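Local coordinates for protein peptide ABC transporter permease (Staphylococcus hominis, PDB 6EXS) that probably carries peptides, including a thioalcohol-conjugated dipeptide that is a precursor of human body odour, across the bacterial membrane as a POT-family transporter, at residues Ile266-Met271 against Ala287-Phe292; Tyr312-Ser317 against Phe330-Phe335; Leu387-Thr392 against Val396-Leu401. One frame throughout, in Å; residues are numbered along the deposited sequence.

Contacts 1 and 2 are largely buried, whereas contact 3 is only partly so and sits among bound lipid molecules. Contact 1 lies on the opposite side of the chain's centre from contact 2, their centres about 38 Å apart, and joins two antiparallel helices by apolar packing of three phenylalanine rings and an isoleucine. Contacts 2 and 3 are neighbours, centres about 11 Å apart: Val396 and Val399 of contact 3 pack on Gly313, Ser317 and Phe335 of contact 2. Contact 2 packs a helix end on a loop whose backbone holds the ligand, without hydrogen bonds across, while contact 3 turns on a tyrosine hydroxyl that a tryptophan and a lipid head group both reach.

Contact 1: Ile266-Met271 against Ala287-Phe292; sequences IYFTTM and AFIPLF
Phe268 reaches from helix 249-273 into the side of helix 279-302, the two arms of an antiparallel helical hairpin, and meets Phe288, Ile289 and Phe292 there. The axes of the two short segments run at 172° and come no nearer than 11.8 Å, so it takes a large ring to bridge them. With CG of Phe268 anti to its carbonyl carbon (chi1 -79°), the ring extends across the gap. Ile289 slides past it in the opposite direction, its CG1 lying 3.6 Å above one face of the ring and offset toward the rim, which makes a CH-pi contact of 3.9 Å from CG1 of Ile289 to the ring centroid of Phe268. The ring's edge faces two phenylalanines a helical turn apart. CZ of Phe268 touches CD2 of Phe288 at 3.6 Å, edge against edge. CE2 of Phe268 comes within 3.8 Å of CD2 of Phe292, and here the rings form an offset edge-to-face pair with planes at 88°, Phe268 giving its edge to the face of Phe292. No hydrogen bond crosses between the segments. Phe288 and Phe292 also lean on helix 430-451, through Met433, Val436 and Thr440, so the cluster continues onto that helix. Pro290 interrupts the backbone bonding of its helix and kinks it beside this packing. Such an accessory helix packed against the next membrane helix is consistent with the pair of extra helices that many bacterial POT transporters insert between the two six-helix bundles of the major facilitator fold.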
loop_
_atom_site.group_PDB
_atom_site.type_symbol
_atom_site.label_atom_id
_atom_site.label_comp_id
_atom_site.label_asym_id
_atom_site.label_seq_id
_atom_site.Cartn_x
_atom_site.Cartn_y
_atom_site.Cartn_z
ATOM N N ILE A 266 6.350 10.284 16.627
ATOM C CA ILE A 266 5.547 9.870 17.786
ATOM C C ILE A 266 5.836 8.406 18.160
ATOM O O ILE A 266 6.002 8.103 19.343
ATOM C CB ILE A 266 4.027 10.153 17.557
ATOM C CG1 ILE A 266 3.739 11.677 17.553
ATOM C CG2 ILE A 266 3.134 9.435 18.594
ATOM C CD1 ILE A 266 2.391 12.096 16.906
ATOM N N TYR A 267 5.936 7.519 17.152
ATOM C CA TYR A 267 6.195 6.096 17.356
ATOM C C TYR A 267 7.596 5.814 17.863
ATOM O O TYR A 267 7.724 5.124 18.876
ATOM C CB TYR A 267 5.859 5.266 16.102
ATOM C CG TYR A 267 4.382 4.942 16.010
ATOM C CD1 TYR A 267 3.850 3.834 16.668
ATOM C CD2 TYR A 267 3.503 5.777 15.326
ATOM C CE1 TYR A 267 2.486 3.556 16.627
ATOM C CE2 TYR A 267 2.136 5.518 15.292
ATOM C CZ TYR A 267 1.634 4.400 15.936
ATOM O OH TYR A 267 0.293 4.126 15.897
ATOM N N PHE A 268 8.638 6.355 17.201
ATOM C CA PHE A 268 10.017 6.137 17.644
ATOM C C PHE A 268 10.280 6.757 19.025
ATOM O O PHE A 268 10.945 6.122 19.845
ATOM C CB PHE A 268 11.053 6.586 16.590
ATOM C CG PHE A 268 11.270 5.615 15.445
ATOM C CD1 PHE A 268 11.977 4.431 15.637
ATOM C CD2 PHE A 268 10.794 5.898 14.168
ATOM C CE1 PHE A 268 12.173 3.533 14.580
ATOM C CE2 PHE A 268 10.994 5.003 13.113
ATOM C CZ PHE A 268 11.683 3.827 13.326
ATOM N N THR A 269 9.706 7.953 19.297
ATOM C CA THR A 269 9.825 8.667 20.576
ATOM C C THR A 269 9.208 7.855 21.720
ATOM O O THR A 269 9.887 7.652 22.724
ATOM C CB THR A 269 9.277 10.102 20.470
ATOM O OG1 THR A 269 9.966 10.787 19.419
ATOM C CG2 THR A 269 9.416 10.886 21.764
ATOM N N THR A 270 7.951 7.366 21.558
ATOM C CA THR A 270 7.230 6.541 22.552
ATOM C C THR A 270 8.015 5.274 22.932
ATOM O O THR A 270 8.060 4.917 24.109
ATOM C CB THR A 270 5.814 6.199 22.042
ATOM O OG1 THR A 270 5.095 7.412 21.813
ATOM C CG2 THR A 270 5.030 5.321 23.004
ATOM N N MET A 271 8.630 4.612 21.935
ATOM C CA MET A 271 9.406 3.392 22.132
ATOM C C MET A 271 10.747 3.640 22.818
ATOM O O MET A 271 11.106 2.883 23.724
ATOM C CB MET A 271 9.569 2.622 20.818
ATOM C CG MET A 271 8.309 1.902 20.413
ATOM S SD MET A 271 8.563 0.706 19.094
ATOM C CE MET A 271 8.412 1.768 17.668
ATOM N N ALA A 287 18.352 1.240 15.849
ATOM C CA ALA A 287 18.919 0.517 14.710
ATOM C C ALA A 287 17.928 0.472 13.537
ATOM O O ALA A 287 18.359 0.311 12.396
ATOM C CB ALA A 287 19.297 -0.896 15.119
ATOM N N PHE A 288 16.608 0.613 13.824
ATOM C CA PHE A 288 15.548 0.608 12.816
ATOM C C PHE A 288 15.384 1.962 12.109
ATOM O O PHE A 288 14.952 1.983 10.955
ATOM C CB PHE A 288 14.201 0.100 13.384
ATOM C CG PHE A 288 13.213 -0.291 12.299
ATOM C CD1 PHE A 288 13.252 -1.554 11.720
ATOM C CD2 PHE A 288 12.274 0.623 11.823
ATOM C CE1 PHE A 288 12.366 -1.898 10.690
ATOM C CE2 PHE A 288 11.393 0.279 10.793
ATOM C CZ PHE A 288 11.440 -0.981 10.237
ATOM N N ILE A 289 15.725 3.083 12.789
ATOM C CA ILE A 289 15.651 4.451 12.248
ATOM C C ILE A 289 16.302 4.539 10.831
ATOM O O ILE A 289 15.595 4.994 9.930
ATOM C CB ILE A 289 16.184 5.523 13.252
ATOM C CG1 ILE A 289 15.230 5.662 14.455
ATOM C CG2 ILE A 289 16.407 6.881 12.574
ATOM C CD1 ILE A 289 15.847 6.253 15.741
ATOM N N PRO A 290 17.569 4.076 10.570
ATOM C CA PRO A 290 18.109 4.149 9.194
ATOM C C PRO A 290 17.322 3.290 8.206
ATOM O O PRO A 290 17.137 3.714 7.062
ATOM C CB PRO A 290 19.550 3.652 9.341
ATOM C CG PRO A 290 19.859 3.769 10.784
ATOM C CD PRO A 290 18.578 3.504 11.488
ATOM N N LEU A 291 16.827 2.102 8.662
ATOM C CA LEU A 291 15.991 1.190 7.864
ATOM C C LEU A 291 14.643 1.866 7.509
ATOM O O LEU A 291 14.088 1.583 6.443
ATOM C CB LEU A 291 15.747 -0.146 8.603
ATOM C CG LEU A 291 16.956 -1.061 8.829
ATOM C CD1 LEU A 291 16.676 -2.064 9.924
ATOM C CD2 LEU A 291 17.329 -1.812 7.574
ATOM N N PHE A 292 14.135 2.771 8.396
ATOM C CA PHE A 292 12.904 3.533 8.171
ATOM C C PHE A 292 13.103 4.535 7.010
ATOM O O PHE A 292 12.239 4.623 6.135
ATOM C CB PHE A 292 12.406 4.252 9.452
ATOM C CG PHE A 292 11.058 4.915 9.255
ATOM C CD1 PHE A 292 10.965 6.201 8.727
ATOM C CD2 PHE A 292 9.880 4.230 9.539
ATOM C CE1 PHE A 292 9.720 6.781 8.471
ATOM C CE2 PHE A 292 8.635 4.813 9.284
ATOM C CZ PHE A 292 8.564 6.080 8.745
#

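Contact 2: Tyr312-Ser317 against Phe330-Phe335; sequences YGLERS and FGEALF. With C3H (2-[[(2~{R})-2-azanyl-3-[(3~{S})-3-methyl-1-oxidanyl-hexan-3-yl]sulfanyl-propanoyl]amino]ethanoic acid), chain O.
The ring of Phe335 has Phe330 over one face, where CE2 of Phe330 stands 3.5 Å above the plane and toward the rim, while CZ of Phe335 abuts the backbone of Gly313. CA of Phe335 lies at the edge of the Phe330 ring, in its plane. From CZ of Phe335 to CA of Gly313 is 4.0 Å, an oblique approach in which the ring meets the main chain directly. The Phe335 ring also meets that of Tyr403, at an interplanar angle of about 20°. Inside helix 309-316, the Tyr312 ring turns its rim to the face of the Arg316 guanidinium, CE1 of Tyr312 being 3.6 Å above its centre, while NH2 of Arg316 lies at the ring's edge.

The two segments flank the beta hairpin of strands 320-323 and 326-329: the helix ends just before it, and the loop leads from it to helix 338-357. At the helix end Ser317 bonds back to the last turn. Its OG donates to O of Gly313 at 2.7 Å and its N to the same oxygen at 2.9 Å, the two arriving from opposite faces of the carbonyl plane. OG of Ser317 is also hydrogen-bonded to N of Met319, just before the hairpin's first strand.

Leu314 crosses Glu332, its CD1 lying 4.0 Å from OE2 of Glu332. The glutamate curls back because CG sits between the backbone N and the carbonyl carbon (chi1 58°) and the chain bends again at chi2. Its OE1 forms a salt bridge with Arg329 and takes a hydrogen bond from Gln170.

At the far end of the loop the carbonyl O of Phe335 accepts a 2.8 Å hydrogen bond from hydroxyl O of the bound thioalcohol-conjugated peptide, which also bonds to O of Gln336.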
loop_
_atom_site.group_PDB
_atom_site.type_symbol
_atom_site.label_atom_id
_atom_site.label_comp_id
_atom_site.label_asym_id
_atom_site.label_seq_id
_atom_site.Cartn_x
_atom_site.Cartn_y
_atom_site.Cartn_z
ATOM N N TYR A 312 3.895 9.770 -17.631
ATOM C CA TYR A 312 5.113 10.069 -18.397
ATOM C C TYR A 312 5.238 9.104 -19.576
ATOM O O TYR A 312 5.559 9.539 -20.672
ATOM C CB TYR A 312 6.364 10.001 -17.506
ATOM C CG TYR A 312 7.642 10.430 -18.201
ATOM C CD1 TYR A 312 7.867 11.766 -18.530
ATOM C CD2 TYR A 312 8.638 9.507 -18.504
ATOM C CE1 TYR A 312 9.058 12.172 -19.130
ATOM C CE2 TYR A 312 9.824 9.899 -19.124
ATOM C CZ TYR A 312 10.032 11.233 -19.432
ATOM O OH TYR A 312 11.203 11.623 -20.032
ATOM N N GLY A 313 4.944 7.826 -19.347
ATOM C CA GLY A 313 4.956 6.811 -20.390
ATOM C C GLY A 313 3.898 7.093 -21.441
ATOM O O GLY A 313 4.198 7.083 -22.637
ATOM N N LEU A 314 2.656 7.388 -20.997
ATOM C CA LEU A 314 1.516 7.709 -21.867
ATOM C C LEU A 314 1.766 8.956 -22.728
ATOM O O LEU A 314 1.421 8.974 -23.920
ATOM C CB LEU A 314 0.232 7.869 -21.007
ATOM C CG LEU A 314 -1.098 8.203 -21.707
ATOM C CD1 LEU A 314 -1.490 7.143 -22.734
ATOM C CD2 LEU A 314 -2.204 8.323 -20.715
ATOM N N GLU A 315 2.390 9.979 -22.134
ATOM C CA GLU A 315 2.643 11.258 -22.795
ATOM C C GLU A 315 3.960 11.365 -23.566
ATOM O O GLU A 315 4.027 12.139 -24.515
ATOM C CB GLU A 315 2.548 12.407 -21.783
ATOM C CG GLU A 315 1.148 12.641 -21.261
ATOM C CD GLU A 315 1.040 13.703 -20.188
ATOM O OE1 GLU A 315 2.090 14.234 -19.754
ATOM O OE2 GLU A 315 -0.101 13.982 -19.756
ATOM N N ARG A 316 5.011 10.644 -23.149
ATOM C CA ARG A 316 6.317 10.775 -23.803
ATOM C C ARG A 316 6.775 9.536 -24.591
ATOM O O ARG A 316 7.608 9.665 -25.488
ATOM C CB ARG A 316 7.389 11.216 -22.787
ATOM C CG ARG A 316 7.040 12.542 -22.099
ATOM C CD ARG A 316 7.503 13.788 -22.852
ATOM N NE ARG A 316 8.748 14.333 -22.298
ATOM C CZ ARG A 316 8.823 15.112 -21.216
ATOM N NH1 ARG A 316 7.722 15.445 -20.549
ATOM N NH2 ARG A 316 9.999 15.550 -20.787
ATOM N N SER A 317 6.225 8.361 -24.298
ATOM C CA SER A 317 6.631 7.168 -25.034
ATOM C C SER A 317 5.656 6.836 -26.168
ATOM O O SER A 317 4.555 7.395 -26.219
ATOM C CB SER A 317 6.848 5.986 -24.094
ATOM O OG SER A 317 5.663 5.223 -23.976
ATOM N N PHE A 330 0.672 -1.036 -25.993
ATOM C CA PHE A 330 0.663 -1.219 -24.548
ATOM C C PHE A 330 -0.358 -0.256 -23.921
ATOM O O PHE A 330 -0.222 0.959 -24.054
ATOM C CB PHE A 330 2.074 -0.982 -23.973
ATOM C CG PHE A 330 2.275 -1.462 -22.551
ATOM C CD1 PHE A 330 2.647 -2.776 -22.290
ATOM C CD2 PHE A 330 2.123 -0.591 -21.479
ATOM C CE1 PHE A 330 2.833 -3.218 -20.977
ATOM C CE2 PHE A 330 2.314 -1.031 -20.169
ATOM C CZ PHE A 330 2.672 -2.341 -19.926
ATOM N N GLY A 331 -1.394 -0.811 -23.306
ATOM C CA GLY A 331 -2.425 -0.032 -22.635
ATOM C C GLY A 331 -1.889 0.572 -21.353
ATOM O O GLY A 331 -1.241 -0.126 -20.565
ATOM N N GLU A 332 -2.139 1.884 -21.145
ATOM C CA GLU A 332 -1.646 2.684 -20.008
ATOM C C GLU A 332 -1.910 2.057 -18.645
ATOM O O GLU A 332 -1.050 2.193 -17.779
ATOM C CB GLU A 332 -2.135 4.144 -20.050
ATOM C CG GLU A 332 -3.643 4.335 -20.060
ATOM C CD GLU A 332 -4.294 4.429 -21.424
ATOM O OE1 GLU A 332 -4.153 3.477 -22.224
ATOM O OE2 GLU A 332 -4.996 5.436 -21.674
ATOM N N ALA A 333 -3.047 1.338 -18.456
ATOM C CA ALA A 333 -3.354 0.681 -17.171
ATOM C C ALA A 333 -2.508 -0.567 -16.897
ATOM O O ALA A 333 -2.358 -0.945 -15.734
ATOM C CB ALA A 333 -4.835 0.356 -17.063
ATOM N N LEU A 334 -1.911 -1.169 -17.951
ATOM C CA LEU A 334 -1.046 -2.353 -17.843
ATOM C C LEU A 334 0.305 -2.067 -17.181
ATOM O O LEU A 334 0.962 -3.004 -16.736
ATOM C CB LEU A 334 -0.868 -3.053 -19.194
ATOM C CG LEU A 334 -1.863 -4.169 -19.466
ATOM C CD1 LEU A 334 -3.112 -3.645 -20.110
ATOM C CD2 LEU A 334 -1.251 -5.221 -20.346
ATOM N N PHE A 335 0.696 -0.783 -17.052
ATOM C CA PHE A 335 1.907 -0.376 -16.326
ATOM C C PHE A 335 1.830 -0.828 -14.856
ATOM O O PHE A 335 2.874 -1.046 -14.252
ATOM C CB PHE A 335 2.055 1.151 -16.331
ATOM C CG PHE A 335 2.642 1.770 -17.572
ATOM C CD1 PHE A 335 3.854 1.318 -18.090
ATOM C CD2 PHE A 335 2.038 2.869 -18.170
ATOM C CE1 PHE A 335 4.416 1.918 -19.219
ATOM C CE2 PHE A 335 2.609 3.476 -19.293
ATOM C CZ PHE A 335 3.784 2.988 -19.815
HETATM O O2 C3H O . 0.162 -4.844 -3.727
HETATM C C11 C3H O . 1.050 -5.329 -4.332
HETATM O O3 C3H O . 2.018 -5.976 -3.783
HETATM C C10 C3H O . 1.237 -5.225 -5.818
HETATM N N1 C3H O . 0.673 -4.021 -6.381
HETATM C C9 C3H O . 1.356 -2.890 -6.420
HETATM O O1 C3H O . 1.936 -2.426 -5.450
HETATM C C8 C3H O . 1.435 -2.156 -7.718
HETATM N N C3H O . 0.408 -2.662 -8.617
HETATM C C7 C3H O . 1.192 -0.660 -7.514
HETATM S S C3H O . 2.640 0.431 -7.513
HETATM C C3 C3H O . 3.451 0.495 -9.199
HETATM C C4 C3H O . 2.465 1.174 -10.114
HETATM C C5 C3H O . 3.830 -0.943 -9.578
HETATM C C6 C3H O . 4.308 -1.182 -10.993
HETATM O O C3H O . 3.478 -2.051 -11.691
HETATM C C2 C3H O . 4.743 1.307 -9.153
HETATM C C1 C3H O . 6.010 0.539 -9.489
HETATM C C C3H O . 7.224 1.427 -9.430
#

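Contact 3: Leu387-Thr392 against Val396-Leu401; sequences LGYGHT and VNWVIL. With OLC ((2R)-2,3-dihydroxypropyl (9Z)-octadec-9-enoate), chain B; OLC ((2R)-2,3-dihydroxypropyl (9Z)-octadec-9-enoate), chain F.
Tyr389 and Trp398 meet through their polar atoms first. NE1 of Trp398 donates to OH of Tyr389, but the bond is weak, 3.4 Å long and bent at 145°. The same hydroxyl accepts a firmer bond from O25 of the glycerol head of one monoolein (chain B), 2.8 Å from OH of Tyr389, so a lipid and an indole share one oxygen. That monoolein is held again at its ester, where ND2 of Asn397 donates to O19 at 3.1 Å. A second monoolein (chain F) gives its O23 to the carbonyl O of Gly388.

Among the rings, the phenol and the five-membered ring of the indole are inclined at 61°, with centroids 5.7 Å apart, and the two side chains, CG anti to the carbonyl carbon in each (chi1 -75° in Tyr389), cross at about a right angle. Each then carries a lipid on a face: C21 of the chain F monoolein is 3.6 Å above the plane of Tyr389, and C2 of the chain B monoolein lies over Trp398, toward its rim. O25 of the latter lipid sits in plane at the indole edge. Leu401 and Ile400 line its acyl chain.

One backbone and one side-chain bond shape the connection between the helices. A type II' turn runs from Tyr389 to Thr392, with Gly390 at positive phi; N of Thr392 and its OG1 both donate to O of Tyr389. A tyrosine and a tryptophan beside lipid head groups, at the turn between two membrane helices, are consistent with the interfacial aromatic belt of membrane proteins.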
loop_
_atom_site.group_PDB
_atom_site.type_symbol
_atom_site.label_atom_id
_atom_site.label_comp_id
_atom_site.label_asym_id
_atom_site.label_seq_id
_atom_site.Cartn_x
_atom_site.Cartn_y
_atom_site.Cartn_z
ATOM N N LEU A 387 16.366 12.953 -21.054
ATOM C CA LEU A 387 17.480 13.868 -21.304
ATOM C C LEU A 387 18.124 13.544 -22.649
ATOM O O LEU A 387 18.496 14.461 -23.380
ATOM C CB LEU A 387 18.516 13.718 -20.169
ATOM C CG LEU A 387 19.688 14.709 -20.096
ATOM C CD1 LEU A 387 19.220 16.109 -19.705
ATOM C CD2 LEU A 387 20.722 14.232 -19.091
ATOM N N GLY A 388 18.244 12.255 -22.959
ATOM C CA GLY A 388 18.832 11.783 -24.206
ATOM C C GLY A 388 17.989 12.074 -25.432
ATOM O O GLY A 388 18.515 12.513 -26.455
ATOM N N TYR A 389 16.675 11.844 -25.330
ATOM C CA TYR A 389 15.737 12.038 -26.430
ATOM C C TYR A 389 15.223 13.467 -26.580
ATOM O O TYR A 389 14.985 13.895 -27.708
ATOM C CB TYR A 389 14.558 11.061 -26.310
ATOM C CG TYR A 389 14.901 9.637 -26.688
ATOM C CD1 TYR A 389 14.870 9.218 -28.018
ATOM C CD2 TYR A 389 15.240 8.699 -25.715
ATOM C CE1 TYR A 389 15.179 7.903 -28.370
ATOM C CE2 TYR A 389 15.554 7.386 -26.057
ATOM C CZ TYR A 389 15.523 6.993 -27.385
ATOM O OH TYR A 389 15.823 5.703 -27.723
ATOM N N GLY A 390 15.025 14.170 -25.462
ATOM C CA GLY A 390 14.484 15.526 -25.451
ATOM C C GLY A 390 13.020 15.512 -25.834
ATOM O O GLY A 390 12.219 14.822 -25.198
ATOM N N HIS A 391 12.670 16.216 -26.918
ATOM C CA HIS A 391 11.299 16.251 -27.436
ATOM C C HIS A 391 10.937 14.966 -28.225
ATOM O O HIS A 391 9.750 14.688 -28.414
ATOM C CB HIS A 391 11.082 17.509 -28.298
ATOM N N THR A 392 11.958 14.194 -28.675
ATOM C CA THR A 392 11.800 12.941 -29.433
ATOM C C THR A 392 11.087 11.842 -28.613
ATOM O O THR A 392 11.514 11.508 -27.502
ATOM C CB THR A 392 13.170 12.454 -29.970
ATOM O OG1 THR A 392 13.900 13.555 -30.519
ATOM C CG2 THR A 392 13.044 11.340 -31.004
ATOM N N VAL A 396 8.382 2.652 -25.213
ATOM C CA VAL A 396 7.773 2.317 -23.913
ATOM C C VAL A 396 8.649 1.271 -23.175
ATOM O O VAL A 396 8.532 1.138 -21.958
ATOM C CB VAL A 396 6.288 1.860 -24.061
ATOM C CG1 VAL A 396 6.173 0.418 -24.556
ATOM C CG2 VAL A 396 5.521 2.038 -22.759
ATOM N N ASN A 397 9.539 0.554 -23.926
ATOM C CA ASN A 397 10.476 -0.454 -23.408
ATOM C C ASN A 397 11.345 0.156 -22.305
ATOM O O ASN A 397 11.693 -0.535 -21.342
ATOM C CB ASN A 397 11.368 -1.011 -24.533
ATOM C CG ASN A 397 10.699 -1.853 -25.605
ATOM O OD1 ASN A 397 9.504 -2.175 -25.572
ATOM N ND2 ASN A 397 11.474 -2.247 -26.591
ATOM N N TRP A 398 11.655 1.467 -22.438
ATOM C CA TRP A 398 12.412 2.264 -21.471
ATOM C C TRP A 398 11.617 2.441 -20.178
ATOM O O TRP A 398 12.154 2.172 -19.105
ATOM C CB TRP A 398 12.798 3.630 -22.068
ATOM C CG TRP A 398 13.866 3.566 -23.125
ATOM C CD1 TRP A 398 13.749 3.947 -24.427
ATOM C CD2 TRP A 398 15.213 3.084 -22.965
ATOM N NE1 TRP A 398 14.940 3.743 -25.090
ATOM C CE2 TRP A 398 15.859 3.225 -24.214
ATOM C CE3 TRP A 398 15.944 2.561 -21.879
ATOM C CZ2 TRP A 398 17.198 2.863 -24.410
ATOM C CZ3 TRP A 398 17.274 2.210 -22.074
ATOM C CH2 TRP A 398 17.881 2.343 -23.333
ATOM N N VAL A 399 10.331 2.846 -20.279
ATOM C CA VAL A 399 9.410 3.051 -19.142
ATOM C C VAL A 399 9.212 1.720 -18.413
ATOM O O VAL A 399 9.233 1.697 -17.186
ATOM C CB VAL A 399 8.057 3.690 -19.568
ATOM C CG1 VAL A 399 7.243 4.128 -18.350
ATOM C CG2 VAL A 399 8.275 4.867 -20.509
ATOM N N ILE A 400 9.079 0.611 -19.181
ATOM C CA ILE A 400 8.938 -0.749 -18.663
ATOM C C ILE A 400 10.222 -1.176 -17.911
ATOM O O ILE A 400 10.121 -1.753 -16.829
ATOM C CB ILE A 400 8.480 -1.746 -19.778
ATOM C CG1 ILE A 400 7.030 -1.402 -20.242
ATOM C CG2 ILE A 400 8.582 -3.216 -19.294
ATOM C CD1 ILE A 400 6.588 -1.997 -21.554
ATOM N N LEU A 401 11.414 -0.840 -18.457
ATOM C CA LEU A 401 12.716 -1.116 -17.830
ATOM C C LEU A 401 12.826 -0.395 -16.476
ATOM O O LEU A 401 13.371 -0.966 -15.534
ATOM C CB LEU A 401 13.890 -0.749 -18.772
ATOM C CG LEU A 401 15.344 -0.948 -18.271
ATOM C CD1 LEU A 401 15.587 -2.354 -17.659
ATOM C CD2 LEU A 401 16.335 -0.655 -19.370
HETATM C C18 OLC B . 1.777 -7.715 -18.354
HETATM C C10 OLC B . 10.991 -6.538 -19.983
HETATM C C9 OLC B . 11.912 -5.582 -20.097
HETATM C C17 OLC B . 2.787 -6.760 -17.757
HETATM C C11 OLC B . 9.639 -6.629 -20.654
HETATM C C8 OLC B . 11.843 -4.316 -20.914
HETATM C C24 OLC B . 17.240 2.181 -28.634
HETATM C C16 OLC B . 3.779 -6.194 -18.756
HETATM C C12 OLC B . 8.507 -7.013 -19.689
HETATM C C7 OLC B . 12.657 -4.344 -22.213
HETATM C C15 OLC B . 5.068 -6.987 -18.910
HETATM C C13 OLC B . 7.171 -7.289 -20.363
HETATM C C6 OLC B . 14.174 -4.197 -22.066
HETATM C C14 OLC B . 6.043 -6.370 -19.909
HETATM C C5 OLC B . 14.710 -2.779 -21.843
HETATM C C4 OLC B . 14.670 -1.815 -23.033
HETATM C C3 OLC B . 15.696 -2.072 -24.128
HETATM C C2 OLC B . 16.126 -0.806 -24.875
HETATM C C21 OLC B . 15.051 1.359 -27.645
HETATM C C1 OLC B . 15.246 -0.391 -26.022
HETATM C C22 OLC B . 15.801 1.787 -28.891
HETATM O O19 OLC B . 14.126 -0.782 -26.208
HETATM O O25 OLC B . 17.327 3.364 -27.851
HETATM O O23 OLC B . 15.740 0.767 -29.890
HETATM O O20 OLC B . 15.869 0.500 -26.808
HETATM C C18 OLC F . 19.874 -6.392 -10.917
HETATM C C10 OLC F . 21.073 3.037 -14.538
HETATM C C9 OLC F . 21.050 3.909 -15.542
HETATM C C17 OLC F . 20.750 -5.181 -11.164
HETATM C C11 OLC F . 21.548 1.608 -14.569
HETATM C C8 OLC F . 21.474 3.673 -16.971
HETATM C C24 OLC F . 19.654 8.999 -28.756
HETATM C C16 OLC F . 20.103 -4.116 -12.044
HETATM C C12 OLC F . 20.618 0.633 -13.853
HETATM C C7 OLC F . 21.152 4.842 -17.896
HETATM C C15 OLC F . 21.027 -2.943 -12.346
HETATM C C13 OLC F . 21.286 -0.680 -13.478
HETATM C C6 OLC F . 21.349 4.537 -19.372
HETATM C C14 OLC F . 20.331 -1.721 -12.924
HETATM C C5 OLC F . 21.182 5.737 -20.294
HETATM C C4 OLC F . 19.769 5.941 -20.816
HETATM C C3 OLC F . 19.642 5.867 -22.332
HETATM C C2 OLC F . 19.724 7.223 -23.032
HETATM C C21 OLC F . 18.906 8.551 -26.393
HETATM C C1 OLC F . 19.327 7.181 -24.482
HETATM C C22 OLC F . 20.014 9.063 -27.285
HETATM O O19 OLC F . 18.946 6.196 -25.062
HETATM O O25 OLC F . 18.624 9.923 -29.095
HETATM O O23 OLC F . 20.366 10.403 -26.920
HETATM O O20 OLC F . 19.441 8.389 -25.056
#